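Local coordinates for protein 6-phosphogluconate dehydrogenase (Pseudomonas syringae, PDB 5U5G) that probably catalyses the NADP-dependent interconversion of (2-oxopropyl)phosphonate and its 2-hydroxy counterpart in fosfomycin biosynthesis, at residues A[187-191]-A[217-222]. Residues are numbered along the deposited sequence; the frame is centred on the assembly and turned at random.
Sequences AIEVI and YMDVAL. With 7VD ((2-oxopropyl)phosphonic acid), chain F.
The hydroxyl of Tyr217 is held by two hydrogen bonds: it donates a short one, Tyr217 OH to O4 of the phosphonate ligand 7VD, at 2.5 Å, and shares another with NH1 of Arg239. O4 lies in the plane of the ring at its hydroxyl edge, while CG2 of Val220 covers one face 4.0 Å above the ring centre. Gly125, Ser124, Lys173 and Asn177 hydrogen-bond to the ligand from the same chain, and Arg212 of the second subunit does so too. A tyrosine suits this place because its side chain packs against Leu184 of helix 168-196 while its end reaches the polar pocket.

Between the two helices the contact is apolar, with no hydrogen bond across it. Ala187 points at the partner helix, and its small CB lets the backbones come near, with Ala187 CA 5.3 Å from Met218 CA. Met218 leaves its backbone with CG anti to N (chi1 170°), then bends at its next two torsions to lay CE 3.6 Å from Ala187 CB. The flexible thioether can thus follow the other helix, its SD also meeting CD1 of Ile191. Ala221, equally small, takes CD1 of Ile191 against its CB at 3.8 Å and meets CG1 of Ile188 as well. Beyond it, Ile191 CD1 reaches Leu222 CD2 at 3.8 Å, the two branched chains crossing at a slant and supplying apolar bulk beside the small alanines.

The segments cross at -49° within the helical C-terminal region characteristic of the 3-hydroxyisobutyrate dehydrogenase family, where helix 216-226, linked to the ligand pocket through Tyr217, packs on the long helix 168-196; Phe208 of helix 201-210 touches Met218, and helix 282-287 covers Ile188.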
ATOM      1  N   ALA A 187       5.401   7.072   0.299  1.00 18.84           N
ATOM      2  CA  ALA A 187       4.314   7.824   0.916  1.00 17.89           C
ATOM      3  C   ALA A 187       4.836   9.104   1.553  1.00 19.18           C
ATOM      4  O   ALA A 187       4.213  10.164   1.427  1.00 19.29           O
ATOM      5  CB  ALA A 187       3.576   6.956   1.943  1.00 15.30           C
ATOM      6  N   ILE A 188       6.008   9.041   2.198  1.00 19.63           N
ATOM      7  CA  ILE A 188       6.608  10.242   2.787  1.00 20.23           C
ATOM      8  C   ILE A 188       6.993  11.249   1.703  1.00 21.83           C
ATOM      9  O   ILE A 188       6.847  12.468   1.882  1.00 21.31           O
ATOM     10  CB  ILE A 188       7.810   9.859   3.677  1.00 19.58           C
ATOM     11  CG1 ILE A 188       7.327   9.085   4.900  1.00 18.92           C
ATOM     12  CG2 ILE A 188       8.574  11.107   4.138  1.00 21.52           C
ATOM     13  CD1 ILE A 188       8.448   8.616   5.817  1.00 22.83           C
ATOM     14  N   GLU A 189       7.473  10.770   0.557  1.00 22.09           N
ATOM     15  CA  GLU A 189       7.779  11.699  -0.526  1.00 21.96           C
ATOM     16  C   GLU A 189       6.514  12.357  -1.060  1.00 21.11           C
ATOM     17  O   GLU A 189       6.501  13.558  -1.341  1.00 20.70           O
ATOM     18  CB  GLU A 189       8.524  10.978  -1.646  1.00 21.05           C
ATOM     19  CG  GLU A 189       9.969  10.691  -1.293  1.00 24.00           C
ATOM     20  CD  GLU A 189      10.748  10.134  -2.464  1.00 20.93           C
ATOM     21  OE1 GLU A 189      10.324  10.360  -3.619  1.00 23.49           O
ATOM     22  OE2 GLU A 189      11.784   9.484  -2.236  1.00 20.81           O
ATOM     23  N   VAL A 190       5.435  11.589  -1.189  1.00 19.59           N
ATOM     24  CA  VAL A 190       4.212  12.134  -1.760  1.00 20.28           C
ATOM     25  C   VAL A 190       3.555  13.117  -0.794  1.00 22.16           C
ATOM     26  O   VAL A 190       3.121  14.204  -1.196  1.00 22.03           O
ATOM     27  CB  VAL A 190       3.288  10.971  -2.159  1.00 19.86           C
ATOM     28  CG1 VAL A 190       1.852  11.413  -2.263  1.00 21.79           C
ATOM     29  CG2 VAL A 190       3.779  10.390  -3.492  1.00 18.95           C
ATOM     30  N   ILE A 191       3.502  12.771   0.494  1.00 19.68           N
ATOM     31  CA  ILE A 191       2.973  13.696   1.494  1.00 21.73           C
ATOM     32  C   ILE A 191       3.802  14.972   1.524  1.00 22.45           C
ATOM     33  O   ILE A 191       3.256  16.082   1.582  1.00 21.94           O
ATOM     34  CB  ILE A 191       2.925  13.026   2.881  1.00 19.22           C
ATOM     35  CG1 ILE A 191       1.929  11.863   2.877  1.00 17.83           C
ATOM     36  CG2 ILE A 191       2.559  14.056   3.945  1.00 21.28           C
ATOM     37  CD1 ILE A 191       2.063  10.948   4.064  1.00 20.66           C
ATOM     38  N   TYR A 217       1.346   1.192   4.920  1.00 18.01           N
ATOM     39  CA  TYR A 217       2.376   2.120   5.374  1.00 18.25           C
ATOM     40  C   TYR A 217       2.140   3.563   4.956  1.00 20.10           C
ATOM     41  O   TYR A 217       2.742   4.464   5.558  1.00 19.48           O
ATOM     42  CB  TYR A 217       3.771   1.650   4.934  1.00 18.62           C
ATOM     43  CG  TYR A 217       4.416   0.947   6.103  1.00 22.76           C
ATOM     44  CD1 TYR A 217       4.053  -0.362   6.433  1.00 18.49           C
ATOM     45  CD2 TYR A 217       5.302   1.621   6.950  1.00 19.89           C
ATOM     46  CE1 TYR A 217       4.603  -1.006   7.548  1.00 19.68           C
ATOM     47  CE2 TYR A 217       5.864   0.982   8.063  1.00 20.37           C
ATOM     48  CZ  TYR A 217       5.505  -0.332   8.359  1.00 23.53           C
ATOM     49  OH  TYR A 217       6.051  -0.972   9.461  1.00 20.60           O
ATOM     50  N   MET A 218       1.287   3.813   3.956  1.00 19.79           N
ATOM     51  CA  MET A 218       0.751   5.161   3.783  1.00 16.97           C
ATOM     52  C   MET A 218      -0.027   5.595   5.025  1.00 18.10           C
ATOM     53  O   MET A 218       0.112   6.735   5.488  1.00 18.34           O
ATOM     54  CB  MET A 218      -0.141   5.224   2.539  1.00 17.11           C
ATOM     55  CG  MET A 218      -0.955   6.527   2.401  1.00 15.40           C
ATOM     56  SD  MET A 218      -0.032   8.072   2.163  1.00 18.84           S
ATOM     57  CE  MET A 218       0.420   7.927   0.420  1.00 15.62           C
ATOM     58  N   ASP A 219      -0.841   4.688   5.584  1.00 20.13           N
ATOM     59  CA  ASP A 219      -1.506   4.962   6.860  1.00 22.05           C
ATOM     60  C   ASP A 219      -0.494   5.324   7.940  1.00 23.47           C
ATOM     61  O   ASP A 219      -0.683   6.293   8.684  1.00 22.46           O
ATOM     62  CB  ASP A 219      -2.338   3.755   7.301  1.00 17.86           C
ATOM     63  CG  ASP A 219      -3.543   3.510   6.399  1.00 27.61           C
ATOM     64  OD1 ASP A 219      -3.897   4.401   5.589  1.00 26.48           O
ATOM     65  OD2 ASP A 219      -4.132   2.414   6.499  1.00 29.26           O
ATOM     66  N   VAL A 220       0.598   4.554   8.036  1.00 19.90           N
ATOM     67  CA  VAL A 220       1.632   4.855   9.024  1.00 23.09           C
ATOM     68  C   VAL A 220       2.170   6.265   8.810  1.00 21.76           C
ATOM     69  O   VAL A 220       2.287   7.053   9.753  1.00 22.09           O
ATOM     70  CB  VAL A 220       2.759   3.808   8.962  1.00 23.67           C
ATOM     71  CG1 VAL A 220       3.923   4.244   9.848  1.00 21.13           C
ATOM     72  CG2 VAL A 220       2.234   2.448   9.397  1.00 19.60           C
ATOM     73  N   ALA A 221       2.502   6.601   7.560  1.00 19.28           N
ATOM     74  CA  ALA A 221       3.112   7.891   7.268  1.00 21.29           C
ATOM     75  C   ALA A 221       2.140   9.035   7.541  1.00 23.60           C
ATOM     76  O   ALA A 221       2.535  10.082   8.070  1.00 20.19           O
ATOM     77  CB  ALA A 221       3.587   7.919   5.818  1.00 18.76           C
ATOM     78  N   LEU A 222       0.864   8.841   7.190  1.00 21.74           N
ATOM     79  CA  LEU A 222      -0.163   9.844   7.474  1.00 24.39           C
ATOM     80  C   LEU A 222      -0.399   9.992   8.970  1.00 23.90           C
ATOM     81  O   LEU A 222      -0.532  11.111   9.473  1.00 20.97           O
ATOM     82  CB  LEU A 222      -1.473   9.470   6.795  1.00 20.97           C
ATOM     83  CG  LEU A 222      -1.529   9.566   5.278  1.00 22.61           C
ATOM     84  CD1 LEU A 222      -2.749   8.780   4.818  1.00 21.49           C
ATOM     85  CD2 LEU A 222      -1.624  11.013   4.878  1.00 17.13           C
TER
HETATM   86  P1  7VD F 302       5.323  -4.306  10.730  1.00 22.86           P
HETATM   87  C1  7VD F 302       6.858  -3.635  11.427  1.00 25.91           C
HETATM   88  O2  7VD F 302       5.528  -5.391   9.699  1.00 21.90           O
HETATM   89  O3  7VD F 302       4.383  -4.794  11.808  1.00 20.55           O
HETATM   90  O4  7VD F 302       4.768  -3.061  10.083  1.00 26.38           O
HETATM   91  C6  7VD F 302       8.127  -4.381  11.101  1.00 28.38           C
HETATM   92  O7  7VD F 302       8.142  -5.609  11.009  1.00 26.91           O
HETATM   93  C8  7VD F 302       9.351  -3.530  10.899  1.00 29.09           C